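Local coordinates for glucose-binding protein (Thermus thermophilus HB27, PDB 2B3F) that binds glucose and galactose, here holding beta-D-galactopyranose, and probably passes its sugar on to a binding-protein-dependent transport system, at residues Asn122-Leu127 with Asn137-Trp142; Trp173-Leu178 with Ala264-Thr269; Leu222-Ala227 with Ala246-Thr251; Leu253-Lys256 with Asp260-Trp263. One frame throughout, in Å; residues are numbered along the deposited sequence.

Contact 1: residues Asn122-Leu127 with Asn137-Trp142; sequences NVMWYL and NPPRTW
Two torsion patterns bring M124 and Y126 to the proline pair P138-P139. M124 runs straight out from its strand through the first two torsions, with CG trans to N, and turns only at chi3 (63°), which swings the terminal methyl toward P139. Y126 instead sets CG between its own N and carbonyl carbon (chi1 60°), a setting that presents one face of the ring to P138. Over that face sits P138 CB, 4.1 Å from the centroid of the Y126 ring and 25° off its normal, a CH-pi contact displaced toward the rim; its closest ring atom is Y126 CE2, at 3.8 Å. The phenol end is touched as well, P138 CG lying 3.9 Å from Y126 OH.

M124 and Y126 belong to strand 123-126, an inner strand of a four-stranded mixed sheet, lying antiparallel to 238-240 on one side and to 262-265 on the other. The chain leaves it through helix 128-133 and returns as the extended proline loop that leads into helix 142-154, whose N-cap is T141. Prolines suit this place: they hold the backbone extended, have no N-H needing a partner, and offer hydrocarbon rings to the sheet. Methionine suits its own, being slim enough to thread inward: M124 CE lies 3.9 Å from P139 CD and 3.5 Å from P139 O. F238, on the neighbouring strand, touches M124, Y126 and P139 together, while W142, at the start of helix 142-154, packs on P267 and on V176 of helix 166-190.

Contact 2: residues Trp173-Leu178 with Ala264-Thr269; sequences WESVAL and APSPGT
S175 and L178, one turn apart on helix 166-190, pack against a type II beta turn, S266 to T269, that follows edge strand 262-265. P267 and G268 fill the two middle places of the turn as this turn type favours: the proline ring keeps phi negative, and the glycine readily takes the positive phi (82°) of the third position.

The direct polar link is a hydroxyl pair. S175 OG and S266 OG are 2.8 Å apart in a hydrogen bond that either could donate, and each side chain starts from a CB directed at the other segment. Small serines fit here because the backbones come close, the CA atoms of S175 and S266 being only 6.2 Å apart; N122 touches both. A water bridges the backbones beyond, donating to L178 O at 3.1 Å and to G268 O.

Apolar contact falls to T269 and L178. The threonine turns its methyl to the helix and its hydroxyl back into the turn: T269 CG2 lies 4.0 Å from L178 CD2, the two side chains crossing at about a right angle, and 3.7 Å from S175 O.

Within the turn, S266 O is held twice by one residue. T269 N donates to S266 O at 2.9 Å, and T269 OG1 to the same S266 O at 2.7 Å, from 18° off the carbonyl plane.

Contact 3: residues Leu222-Ala227 with Ala246-Thr251; sequences LSWQQA and AGYMTT
Q225, whose aliphatic part lies over the Y248 ring, helps to hold S223 OG. That hydroxyl accepts from Q226 N at 3.0 Å and donates weakly to Q225 OE1, at 3.4 Å. Q226 OE1 answers by taking S223 N at 3.1 Å, on a lone pair in the carbonyl plane; the reciprocal bonds make a capping box at the start of helix 224-233.

Across from this N terminus stands helix 244-252. Y248 leaves it with CG trans to N (chi1 173°), which carries the ring out to the start of helix 224-233, against W224 and Q225. Q225 CG meets it over a face, 4.2 Å from the centroid of the Y248 ring and 12° off its normal. W224 touches closer to the backbone, its CH2 3.7 Å from Y248 CB; the two rings meet obliquely, planes at 75°. A glutamine suits its place by joining methylenes for the tyrosine to an amide whose NE2 bonds D12, and whose CD lies 3.3 Å above the W224 ring plane.

A leucine in place of Y248 would probably leave D229 OD1 without the hydroxyl it bonds and Q225 CG without the ring face beneath it.

W224 touches the bound galactose and bonds through NE1 to E13, itself a galactose-binding residue. The indole also meets W244 edge-to-face; Y248 and Q225 back it as a second shell, and are likely to limit how far it can shift.

Contact 4: residues Leu253-Lys256 with Asp260-Trp263; sequences LKLK and DFAW
D260 and K256 hold each other by two hydrogen bonds running in opposite directions. K256 N donates to D260 OD2 at 2.9 Å, nearly straight at 166°, meeting the oxygen on its anti side and 28° out of the carboxylate plane. In return D260 N donates to K256 O at 3.0 Å, in the carbonyl plane but more bent at 146°. An aspartate suits this place because its short side chain, with CG anti to the carbonyl carbon, can reach back to a backbone N-H four residues earlier.

Charge probably adds less. The K256 chain passes obliquely over the carboxylate, CG 3.5 Å from D260 OD2, and bends at chi4, yet the salt bridge from K256 NZ to D260 OD2 is long at 3.8 Å. A water lies 2.9 Å from D260 OD2 and also accepts weakly from K256 NZ.

With an alanine at D260, the K256 N-H is likely to lose its acceptor and the ammonium its nearby carboxylate, leaving the lysine freer to turn.

Next to these bonds the packing is mainly apolar. L255 CB rests 3.9 Å from D260 CB and 3.8 Å from F261 CD2, at the edge of the phenyl ring. L255 O also lies at that edge, in the ring plane.

The segments form the connection between helix 244-252 and edge strand 262-265. L255 is bonded through its backbone to M249 of the helix, A262 pairs with Y126 of strand 123-126, and F261 fills the angle between, touching M249, T250 and W125.

Overall arrangement
From the N terminus, contact 1 closes first, a short loop around helix 128-133 that returns the chain beside strand 123-126. Contact 2 then opens on helix 166-190 and closes some 85 residues later, at the end of strand 262-265 and the turn that follows. Contacts 3 and 4 nest inside that long loop, one after the other: contact 3 joins helices 224-233 and 244-252, and contact 4 closes the brief turn from the second helix into the edge strand. No loops cross. Strands 123-126 and 262-265 pair, tying contacts 1, 2 and 4 to one sheet. W125 of that sheet packs on A246 and M249, linking it to contact 3, which alone reaches the galactose pocket.

Contact 1: residues Asn122-Leu127 with Asn137-Trp142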
loop_
_atom_site.group_PDB
_atom_site.type_symbol
_atom_site.label_atom_id
_atom_site.label_comp_id
_atom_site.label_asym_id
_atom_site.label_seq_id
_atom_site.Cartn_x
_atom_site.Cartn_y
_atom_site.Cartn_z
ATOM N N ASN A 122 -3.862 -4.110 -5.638
ATOM C CA ASN A 122 -5.001 -4.389 -6.522
ATOM C C ASN A 122 -5.757 -5.670 -6.147
ATOM O O ASN A 122 -5.724 -6.668 -6.905
ATOM C CB ASN A 122 -4.553 -4.405 -7.993
ATOM C CG ASN A 122 -3.492 -5.490 -8.305
ATOM O OD1 ASN A 122 -2.565 -5.730 -7.528
ATOM N ND2 ASN A 122 -3.653 -6.148 -9.448
ATOM N N VAL A 123 -6.432 -5.639 -4.992
ATOM C CA VAL A 123 -7.260 -6.753 -4.570
ATOM C C VAL A 123 -8.699 -6.302 -4.355
ATOM O O VAL A 123 -8.964 -5.238 -3.775
ATOM C CB VAL A 123 -6.732 -7.442 -3.275
ATOM C CG1 VAL A 123 -7.512 -8.725 -3.003
ATOM C CG2 VAL A 123 -5.213 -7.726 -3.406
ATOM N N MET A 124 -9.619 -7.144 -4.826
ATOM C CA MET A 124 -11.043 -6.948 -4.645
ATOM C C MET A 124 -11.529 -7.986 -3.641
ATOM O O MET A 124 -11.311 -9.204 -3.830
ATOM C CB MET A 124 -11.795 -7.119 -5.982
ATOM C CG MET A 124 -13.323 -6.962 -5.868
ATOM S SD MET A 124 -14.148 -7.173 -7.470
ATOM C CE MET A 124 -13.751 -8.869 -7.896
ATOM N N TRP A 125 -12.172 -7.504 -2.578
ATOM C CA TRP A 125 -12.680 -8.320 -1.476
ATOM C C TRP A 125 -14.200 -8.443 -1.569
ATOM O O TRP A 125 -14.875 -7.490 -1.921
ATOM C CB TRP A 125 -12.311 -7.702 -0.127
ATOM C CG TRP A 125 -10.867 -7.336 -0.079
ATOM C CD1 TRP A 125 -10.324 -6.119 -0.352
ATOM C CD2 TRP A 125 -9.768 -8.206 0.223
ATOM N NE1 TRP A 125 -8.959 -6.171 -0.247
ATOM C CE2 TRP A 125 -8.587 -7.436 0.112
ATOM C CE3 TRP A 125 -9.665 -9.566 0.574
ATOM C CZ2 TRP A 125 -7.325 -7.973 0.323
ATOM C CZ3 TRP A 125 -8.419 -10.089 0.786
ATOM C CH2 TRP A 125 -7.261 -9.298 0.667
ATOM N N TYR A 126 -14.710 -9.623 -1.244
ATOM C CA TYR A 126 -16.137 -9.886 -1.269
ATOM C C TYR A 126 -16.415 -11.074 -0.357
ATOM O O TYR A 126 -15.486 -11.727 0.124
ATOM C CB TYR A 126 -16.596 -10.181 -2.701
ATOM C CG TYR A 126 -15.920 -11.382 -3.348
ATOM C CD1 TYR A 126 -16.452 -12.660 -3.211
ATOM C CD2 TYR A 126 -14.743 -11.241 -4.088
ATOM C CE1 TYR A 126 -15.838 -13.766 -3.795
ATOM C CE2 TYR A 126 -14.130 -12.335 -4.676
ATOM C CZ TYR A 126 -14.680 -13.594 -4.526
ATOM O OH TYR A 126 -14.063 -14.680 -5.113
ATOM N N LEU A 127 -17.699 -11.350 -0.134
ATOM C CA LEU A 127 -18.127 -12.444 0.731
ATOM C C LEU A 127 -18.795 -13.462 -0.168
ATOM O O LEU A 127 -19.840 -13.158 -0.750
ATOM C CB LEU A 127 -19.147 -11.938 1.748
ATOM C CG LEU A 127 -18.680 -11.591 3.163
ATOM C CD1 LEU A 127 -17.396 -10.768 3.164
ATOM C CD2 LEU A 127 -19.794 -10.907 3.935
ATOM N N ASN A 137 -21.817 -13.307 -9.545
ATOM C CA ASN A 137 -20.411 -13.733 -9.500
ATOM C C ASN A 137 -19.450 -12.560 -9.231
ATOM O O ASN A 137 -19.830 -11.407 -9.410
ATOM C CB ASN A 137 -20.023 -14.347 -10.843
ATOM C CG ASN A 137 -20.727 -15.679 -11.117
ATOM O OD1 ASN A 137 -21.024 -16.455 -10.201
ATOM N ND2 ASN A 137 -20.986 -15.947 -12.394
ATOM N N PRO A 138 -18.194 -12.852 -8.817
ATOM C CA PRO A 138 -17.152 -11.816 -8.749
ATOM C C PRO A 138 -16.674 -11.365 -10.138
ATOM O O PRO A 138 -16.228 -12.197 -10.917
ATOM C CB PRO A 138 -16.003 -12.525 -8.011
ATOM C CG PRO A 138 -16.200 -13.949 -8.292
ATOM C CD PRO A 138 -17.684 -14.155 -8.343
ATOM N N PRO A 139 -16.766 -10.055 -10.452
ATOM C CA PRO A 139 -16.416 -9.569 -11.795
ATOM C C PRO A 139 -14.925 -9.584 -12.144
ATOM O O PRO A 139 -14.090 -9.178 -11.334
ATOM C CB PRO A 139 -16.964 -8.138 -11.812
ATOM C CG PRO A 139 -17.138 -7.766 -10.396
ATOM C CD PRO A 139 -17.266 -8.984 -9.577
ATOM N N ARG A 140 -14.610 -10.024 -13.365
ATOM C CA ARG A 140 -13.230 -10.148 -13.822
ATOM C C ARG A 140 -12.770 -8.975 -14.702
ATOM O O ARG A 140 -11.577 -8.860 -15.002
ATOM C CB ARG A 140 -13.013 -11.505 -14.524
ATOM C CG ARG A 140 -13.501 -11.598 -15.986
ATOM C CD ARG A 140 -13.215 -12.993 -16.622
ATOM N NE ARG A 140 -13.728 -14.104 -15.798
ATOM C CZ ARG A 140 -14.977 -14.593 -15.840
ATOM N NH1 ARG A 140 -15.889 -14.087 -16.676
ATOM N NH2 ARG A 140 -15.319 -15.602 -15.034
ATOM N N THR A 141 -13.708 -8.108 -15.108
ATOM C CA THR A 141 -13.391 -6.905 -15.882
ATOM C C THR A 141 -14.232 -5.749 -15.369
ATOM O O THR A 141 -15.224 -5.969 -14.694
ATOM C CB THR A 141 -13.743 -7.058 -17.368
ATOM O OG1 THR A 141 -15.161 -7.246 -17.501
ATOM C CG2 THR A 141 -12.993 -8.225 -17.992
ATOM N N TRP A 142 -13.852 -4.518 -15.707
ATOM C CA TRP A 142 -14.645 -3.357 -15.265
ATOM C C TRP A 142 -16.034 -3.292 -15.914
ATOM O O TRP A 142 -16.994 -2.861 -15.260
ATOM C CB TRP A 142 -13.871 -2.027 -15.410
ATOM C CG TRP A 142 -12.791 -1.920 -14.371
ATOM C CD1 TRP A 142 -11.439 -1.879 -14.588
ATOM C CD2 TRP A 142 -12.973 -1.905 -12.944
ATOM N NE1 TRP A 142 -10.777 -1.820 -13.380
ATOM C CE2 TRP A 142 -11.693 -1.835 -12.358
ATOM C CE3 TRP A 142 -14.092 -1.927 -12.104
ATOM C CZ2 TRP A 142 -11.507 -1.786 -10.970
ATOM C CZ3 TRP A 142 -13.899 -1.887 -10.725
ATOM C CH2 TRP A 142 -12.618 -1.826 -10.179
#

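Contact 2: residues Trp173-Leu178 with Ala264-Thr269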
loop_
_atom_site.group_PDB
_atom_site.type_symbol
_atom_site.label_atom_id
_atom_site.label_comp_id
_atom_site.label_asym_id
_atom_site.label_seq_id
_atom_site.Cartn_x
_atom_site.Cartn_y
_atom_site.Cartn_z
ATOM N N TRP A 173 -8.584 4.244 -7.843
ATOM C CA TRP A 173 -8.149 4.781 -9.127
ATOM C C TRP A 173 -6.927 4.029 -9.685
ATOM O O TRP A 173 -6.893 3.723 -10.856
ATOM C CB TRP A 173 -7.817 6.270 -9.038
ATOM C CG TRP A 173 -7.434 6.887 -10.361
ATOM C CD1 TRP A 173 -8.280 7.457 -11.287
ATOM C CD2 TRP A 173 -6.109 6.998 -10.926
ATOM N NE1 TRP A 173 -7.571 7.905 -12.371
ATOM C CE2 TRP A 173 -6.239 7.647 -12.183
ATOM C CE3 TRP A 173 -4.836 6.617 -10.492
ATOM C CZ2 TRP A 173 -5.136 7.927 -13.002
ATOM C CZ3 TRP A 173 -3.745 6.889 -11.300
ATOM C CH2 TRP A 173 -3.904 7.536 -12.552
ATOM N N GLU A 174 -5.950 3.688 -8.843
ATOM C CA GLU A 174 -4.737 3.042 -9.406
ATOM C C GLU A 174 -5.055 1.648 -9.949
ATOM O O GLU A 174 -4.456 1.211 -10.930
ATOM C CB GLU A 174 -3.531 3.072 -8.470
ATOM C CG GLU A 174 -3.597 2.278 -7.191
ATOM C CD GLU A 174 -2.320 2.448 -6.354
ATOM O OE1 GLU A 174 -1.553 3.419 -6.606
ATOM O OE2 GLU A 174 -2.108 1.630 -5.438
ATOM N N SER A 175 -6.016 0.959 -9.345
ATOM C CA SER A 175 -6.502 -0.319 -9.917
ATOM C C SER A 175 -7.198 -0.097 -11.262
ATOM O O SER A 175 -6.943 -0.806 -12.239
ATOM C CB SER A 175 -7.440 -1.050 -8.978
ATOM O OG SER A 175 -6.738 -1.891 -8.080
ATOM N N VAL A 176 -8.094 0.885 -11.309
ATOM C CA VAL A 176 -8.778 1.217 -12.557
ATOM C C VAL A 176 -7.777 1.591 -13.651
ATOM O O VAL A 176 -7.864 1.073 -14.771
ATOM C CB VAL A 176 -9.835 2.345 -12.352
ATOM C CG1 VAL A 176 -10.393 2.831 -13.689
ATOM C CG2 VAL A 176 -10.952 1.876 -11.433
ATOM N N ALA A 177 -6.830 2.478 -13.341
ATOM C CA ALA A 177 -5.810 2.899 -14.291
ATOM C C ALA A 177 -4.967 1.723 -14.809
ATOM O O ALA A 177 -4.670 1.630 -16.017
ATOM C CB ALA A 177 -4.912 3.959 -13.665
ATOM N N LEU A 178 -4.579 0.823 -13.906
ATOM C CA LEU A 178 -3.777 -0.327 -14.313
ATOM C C LEU A 178 -4.565 -1.181 -15.304
ATOM O O LEU A 178 -4.013 -1.647 -16.308
ATOM C CB LEU A 178 -3.350 -1.169 -13.102
ATOM C CG LEU A 178 -2.590 -2.470 -13.438
ATOM C CD1 LEU A 178 -1.283 -2.174 -14.183
ATOM C CD2 LEU A 178 -2.319 -3.301 -12.171
ATOM N N ALA A 264 -10.113 -11.551 -5.213
ATOM C CA ALA A 264 -9.647 -11.691 -6.585
ATOM C C ALA A 264 -8.826 -10.460 -6.935
ATOM O O ALA A 264 -8.944 -9.428 -6.252
ATOM C CB ALA A 264 -10.807 -11.818 -7.542
ATOM N N PRO A 265 -8.014 -10.544 -7.999
ATOM C CA PRO A 265 -7.370 -9.327 -8.481
ATOM C C PRO A 265 -8.432 -8.282 -8.827
ATOM O O PRO A 265 -9.587 -8.644 -9.136
ATOM C CB PRO A 265 -6.633 -9.791 -9.734
ATOM C CG PRO A 265 -6.358 -11.240 -9.484
ATOM C CD PRO A 265 -7.632 -11.712 -8.815
ATOM N N SER A 266 -8.077 -7.005 -8.747
ATOM C CA SER A 266 -9.010 -5.979 -9.135
ATOM C C SER A 266 -9.409 -6.282 -10.578
ATOM O O SER A 266 -8.572 -6.694 -11.381
ATOM C CB SER A 266 -8.390 -4.587 -9.023
ATOM O OG SER A 266 -8.031 -4.311 -7.686
ATOM N N PRO A 267 -10.690 -6.066 -10.912
ATOM C CA PRO A 267 -11.144 -6.300 -12.280
ATOM C C PRO A 267 -10.179 -5.757 -13.336
ATOM O O PRO A 267 -9.699 -4.621 -13.239
ATOM C CB PRO A 267 -12.499 -5.584 -12.303
ATOM C CG PRO A 267 -12.994 -5.668 -10.935
ATOM C CD PRO A 267 -11.778 -5.544 -10.062
ATOM N N GLY A 268 -9.847 -6.590 -14.320
ATOM C CA GLY A 268 -8.983 -6.177 -15.416
ATOM C C GLY A 268 -7.493 -6.216 -15.107
ATOM O O GLY A 268 -6.687 -5.782 -15.907
ATOM N N THR A 269 -7.113 -6.725 -13.941
ATOM C CA THR A 269 -5.692 -6.697 -13.559
ATOM C C THR A 269 -5.125 -8.076 -13.251
ATOM O O THR A 269 -4.005 -8.200 -12.774
ATOM C CB THR A 269 -5.449 -5.766 -12.340
ATOM O OG1 THR A 269 -5.951 -6.372 -11.153
ATOM C CG2 THR A 269 -6.102 -4.397 -12.555
HETATM O O HOH W 1 -8.769 -2.933 -11.596
HETATM O O HOH W 2 -3.661 -4.748 -16.205
#

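Contact 3: residues Leu222-Ala227 with Ala246-Thr251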
loop_
_atom_site.group_PDB
_atom_site.type_symbol
_atom_site.label_atom_id
_atom_site.label_comp_id
_atom_site.label_asym_id
_atom_site.label_seq_id
_atom_site.Cartn_x
_atom_site.Cartn_y
_atom_site.Cartn_z
ATOM N N LEU A 222 -15.233 8.049 5.854
ATOM C CA LEU A 222 -14.997 6.690 6.354
ATOM C C LEU A 222 -13.521 6.287 6.265
ATOM O O LEU A 222 -12.859 6.589 5.293
ATOM C CB LEU A 222 -15.802 5.657 5.573
ATOM C CG LEU A 222 -17.326 5.836 5.455
ATOM C CD1 LEU A 222 -17.909 4.586 4.793
ATOM C CD2 LEU A 222 -17.970 6.113 6.777
ATOM N N SER A 223 -13.043 5.591 7.285
ATOM C CA SER A 223 -11.732 4.945 7.214
ATOM C C SER A 223 -11.729 3.748 6.253
ATOM O O SER A 223 -12.767 3.211 5.876
ATOM C CB SER A 223 -11.328 4.476 8.607
ATOM O OG SER A 223 -12.115 3.373 8.976
ATOM N N TRP A 224 -10.528 3.259 5.888
ATOM C CA TRP A 224 -10.469 2.063 5.077
ATOM C C TRP A 224 -11.100 0.870 5.788
ATOM O O TRP A 224 -11.765 0.091 5.134
ATOM C CB TRP A 224 -9.045 1.754 4.590
ATOM C CG TRP A 224 -8.088 1.220 5.628
ATOM C CD1 TRP A 224 -7.164 1.919 6.333
ATOM C CD2 TRP A 224 -7.941 -0.148 6.030
ATOM N NE1 TRP A 224 -6.441 1.076 7.154
ATOM C CE2 TRP A 224 -6.926 -0.192 7.002
ATOM C CE3 TRP A 224 -8.593 -1.337 5.683
ATOM C CZ2 TRP A 224 -6.538 -1.385 7.617
ATOM C CZ3 TRP A 224 -8.222 -2.505 6.312
ATOM C CH2 TRP A 224 -7.199 -2.521 7.256
ATOM N N GLN A 225 -10.931 0.767 7.107
ATOM C CA GLN A 225 -11.535 -0.336 7.864
ATOM C C GLN A 225 -13.063 -0.269 7.817
ATOM O O GLN A 225 -13.729 -1.268 7.631
ATOM C CB GLN A 225 -11.079 -0.339 9.305
ATOM C CG GLN A 225 -9.558 -0.550 9.504
ATOM C CD GLN A 225 -8.782 0.733 9.656
ATOM O OE1 GLN A 225 -9.106 1.766 9.032
ATOM N NE2 GLN A 225 -7.747 0.702 10.514
ATOM N N GLN A 226 -13.600 0.938 7.946
ATOM C CA GLN A 226 -15.068 1.108 7.864
ATOM C C GLN A 226 -15.626 0.721 6.504
ATOM O O GLN A 226 -16.722 0.193 6.402
ATOM C CB GLN A 226 -15.459 2.545 8.198
ATOM C CG GLN A 226 -15.354 2.840 9.662
ATOM C CD GLN A 226 -15.776 4.230 10.023
ATOM O OE1 GLN A 226 -15.255 5.214 9.495
ATOM N NE2 GLN A 226 -16.743 4.330 10.940
ATOM N N ALA A 227 -14.872 1.001 5.442
ATOM C CA ALA A 227 -15.284 0.579 4.109
ATOM C C ALA A 227 -15.255 -0.976 3.987
ATOM O O ALA A 227 -16.141 -1.582 3.396
ATOM C CB ALA A 227 -14.412 1.226 3.057
ATOM N N ALA A 246 -6.984 -8.120 4.453
ATOM C CA ALA A 246 -6.990 -9.515 4.877
ATOM C C ALA A 246 -6.525 -9.632 6.332
ATOM O O ALA A 246 -7.137 -10.362 7.116
ATOM C CB ALA A 246 -6.141 -10.386 3.942
ATOM N N GLY A 247 -5.478 -8.901 6.713
ATOM C CA GLY A 247 -5.011 -8.876 8.095
ATOM C C GLY A 247 -6.098 -8.404 9.034
ATOM O O GLY A 247 -6.314 -8.985 10.082
ATOM N N TYR A 248 -6.804 -7.343 8.649
ATOM C CA TYR A 248 -7.903 -6.830 9.492
ATOM C C TYR A 248 -8.981 -7.890 9.690
ATOM O O TYR A 248 -9.372 -8.196 10.816
ATOM C CB TYR A 248 -8.481 -5.577 8.849
ATOM C CG TYR A 248 -9.720 -5.027 9.498
ATOM C CD1 TYR A 248 -9.701 -4.539 10.791
ATOM C CD2 TYR A 248 -10.908 -4.965 8.785
ATOM C CE1 TYR A 248 -10.887 -4.012 11.387
ATOM C CE2 TYR A 248 -12.070 -4.444 9.376
ATOM C CZ TYR A 248 -12.040 -3.969 10.645
ATOM O OH TYR A 248 -13.208 -3.457 11.216
ATOM N N MET A 249 -9.435 -8.461 8.591
ATOM C CA MET A 249 -10.517 -9.432 8.647
ATOM C C MET A 249 -10.156 -10.710 9.440
ATOM O O MET A 249 -11.033 -11.326 10.053
ATOM C CB MET A 249 -10.993 -9.757 7.224
ATOM C CG MET A 249 -11.803 -8.629 6.604
ATOM S SD MET A 249 -12.616 -9.038 5.066
ATOM C CE MET A 249 -11.232 -8.888 3.932
ATOM N N THR A 250 -8.887 -11.125 9.414
ATOM C CA THR A 250 -8.477 -12.334 10.133
ATOM C C THR A 250 -7.999 -12.011 11.524
ATOM O O THR A 250 -8.529 -12.548 12.484
ATOM C CB THR A 250 -7.372 -13.131 9.381
ATOM O OG1 THR A 250 -6.236 -12.280 9.148
ATOM C CG2 THR A 250 -7.884 -13.669 8.061
ATOM N N THR A 251 -7.012 -11.131 11.656
ATOM C CA THR A 251 -6.445 -10.822 12.964
ATOM C C THR A 251 -7.436 -10.128 13.897
ATOM O O THR A 251 -7.515 -10.458 15.077
ATOM C CB THR A 251 -5.140 -9.995 12.805
ATOM O OG1 THR A 251 -4.190 -10.786 12.075
ATOM C CG2 THR A 251 -4.521 -9.587 14.130
#

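Contact 4: residues Leu253-Lys256 with Asp260-Trp263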
loop_
_atom_site.group_PDB
_atom_site.type_symbol
_atom_site.label_atom_id
_atom_site.label_comp_id
_atom_site.label_asym_id
_atom_site.label_seq_id
_atom_site.Cartn_x
_atom_site.Cartn_y
_atom_site.Cartn_z
ATOM N N LEU A 253 -11.042 -9.289 13.097
ATOM C CA LEU A 253 -12.427 -9.779 13.036
ATOM C C LEU A 253 -12.572 -11.296 13.134
ATOM O O LEU A 253 -13.699 -11.783 13.273
ATOM C CB LEU A 253 -13.129 -9.294 11.773
ATOM C CG LEU A 253 -13.238 -7.778 11.571
ATOM C CD1 LEU A 253 -14.037 -7.496 10.322
ATOM C CD2 LEU A 253 -13.837 -7.064 12.761
ATOM N N LYS A 254 -11.466 -12.033 13.032
ATOM C CA LYS A 254 -11.459 -13.498 13.196
ATOM C C LYS A 254 -12.297 -14.241 12.140
ATOM O O LYS A 254 -12.821 -15.332 12.397
ATOM C CB LYS A 254 -11.907 -13.884 14.607
ATOM C CG LYS A 254 -11.183 -13.190 15.726
ATOM C CD LYS A 254 -9.689 -13.271 15.590
ATOM C CE LYS A 254 -8.959 -12.781 16.817
ATOM N NZ LYS A 254 -9.557 -11.565 17.390
ATOM N N LEU A 255 -12.399 -13.662 10.944
ATOM C CA LEU A 255 -13.033 -14.301 9.804
ATOM C C LEU A 255 -12.091 -15.308 9.148
ATOM O O LEU A 255 -10.881 -15.106 9.124
ATOM C CB LEU A 255 -13.443 -13.267 8.766
ATOM C CG LEU A 255 -14.356 -12.137 9.232
ATOM C CD1 LEU A 255 -14.759 -11.287 8.036
ATOM C CD2 LEU A 255 -15.578 -12.692 9.917
ATOM N N LYS A 256 -12.667 -16.375 8.589
ATOM C CA LYS A 256 -11.895 -17.463 7.978
ATOM C C LYS A 256 -11.672 -17.175 6.504
ATOM O O LYS A 256 -12.635 -17.021 5.755
ATOM C CB LYS A 256 -12.624 -18.800 8.133
ATOM C CG LYS A 256 -12.952 -19.144 9.571
ATOM C CD LYS A 256 -13.678 -20.494 9.700
ATOM C CE LYS A 256 -14.261 -20.671 11.098
ATOM N NZ LYS A 256 -15.560 -19.919 11.245
ATOM N N ASP A 260 -15.448 -17.227 4.851
ATOM C CA ASP A 260 -16.130 -16.032 5.396
ATOM C C ASP A 260 -15.874 -14.781 4.544
ATOM O O ASP A 260 -16.637 -13.821 4.613
ATOM C CB ASP A 260 -15.703 -15.734 6.830
ATOM C CG ASP A 260 -16.170 -16.786 7.827
ATOM O OD1 ASP A 260 -17.190 -17.451 7.553
ATOM O OD2 ASP A 260 -15.528 -16.918 8.895
ATOM N N PHE A 261 -14.772 -14.775 3.802
ATOM C CA PHE A 261 -14.487 -13.748 2.804
ATOM C C PHE A 261 -13.598 -14.350 1.742
ATOM O O PHE A 261 -12.981 -15.395 1.967
ATOM C CB PHE A 261 -13.815 -12.505 3.426
ATOM C CG PHE A 261 -12.387 -12.724 3.896
ATOM C CD1 PHE A 261 -11.315 -12.445 3.058
ATOM C CD2 PHE A 261 -12.118 -13.182 5.187
ATOM C CE1 PHE A 261 -9.994 -12.643 3.476
ATOM C CE2 PHE A 261 -10.798 -13.368 5.622
ATOM C CZ PHE A 261 -9.737 -13.101 4.747
ATOM N N ALA A 262 -13.535 -13.693 0.595
ATOM C CA ALA A 262 -12.708 -14.147 -0.507
ATOM C C ALA A 262 -12.110 -12.953 -1.244
ATOM O O ALA A 262 -12.383 -11.807 -0.895
ATOM C CB ALA A 262 -13.513 -15.027 -1.454
ATOM N N TRP A 263 -11.292 -13.238 -2.250
ATOM C CA TRP A 263 -10.518 -12.220 -2.938
ATOM C C TRP A 263 -10.289 -12.577 -4.396
ATOM O O TRP A 263 -10.286 -13.752 -4.778
ATOM C CB TRP A 263 -9.162 -12.021 -2.247
ATOM C CG TRP A 263 -8.389 -13.292 -2.147
ATOM C CD1 TRP A 263 -7.475 -13.759 -3.033
ATOM C CD2 TRP A 263 -8.487 -14.271 -1.106
ATOM N NE1 TRP A 263 -6.973 -14.976 -2.606
ATOM C CE2 TRP A 263 -7.586 -15.314 -1.428
ATOM C CE3 TRP A 263 -9.226 -14.357 0.078
ATOM C CZ2 TRP A 263 -7.422 -16.437 -0.607
ATOM C CZ3 TRP A 263 -9.065 -15.473 0.893
ATOM C CH2 TRP A 263 -8.170 -16.498 0.543
HETATM O O HOH W 3 -15.815 -16.566 11.742
#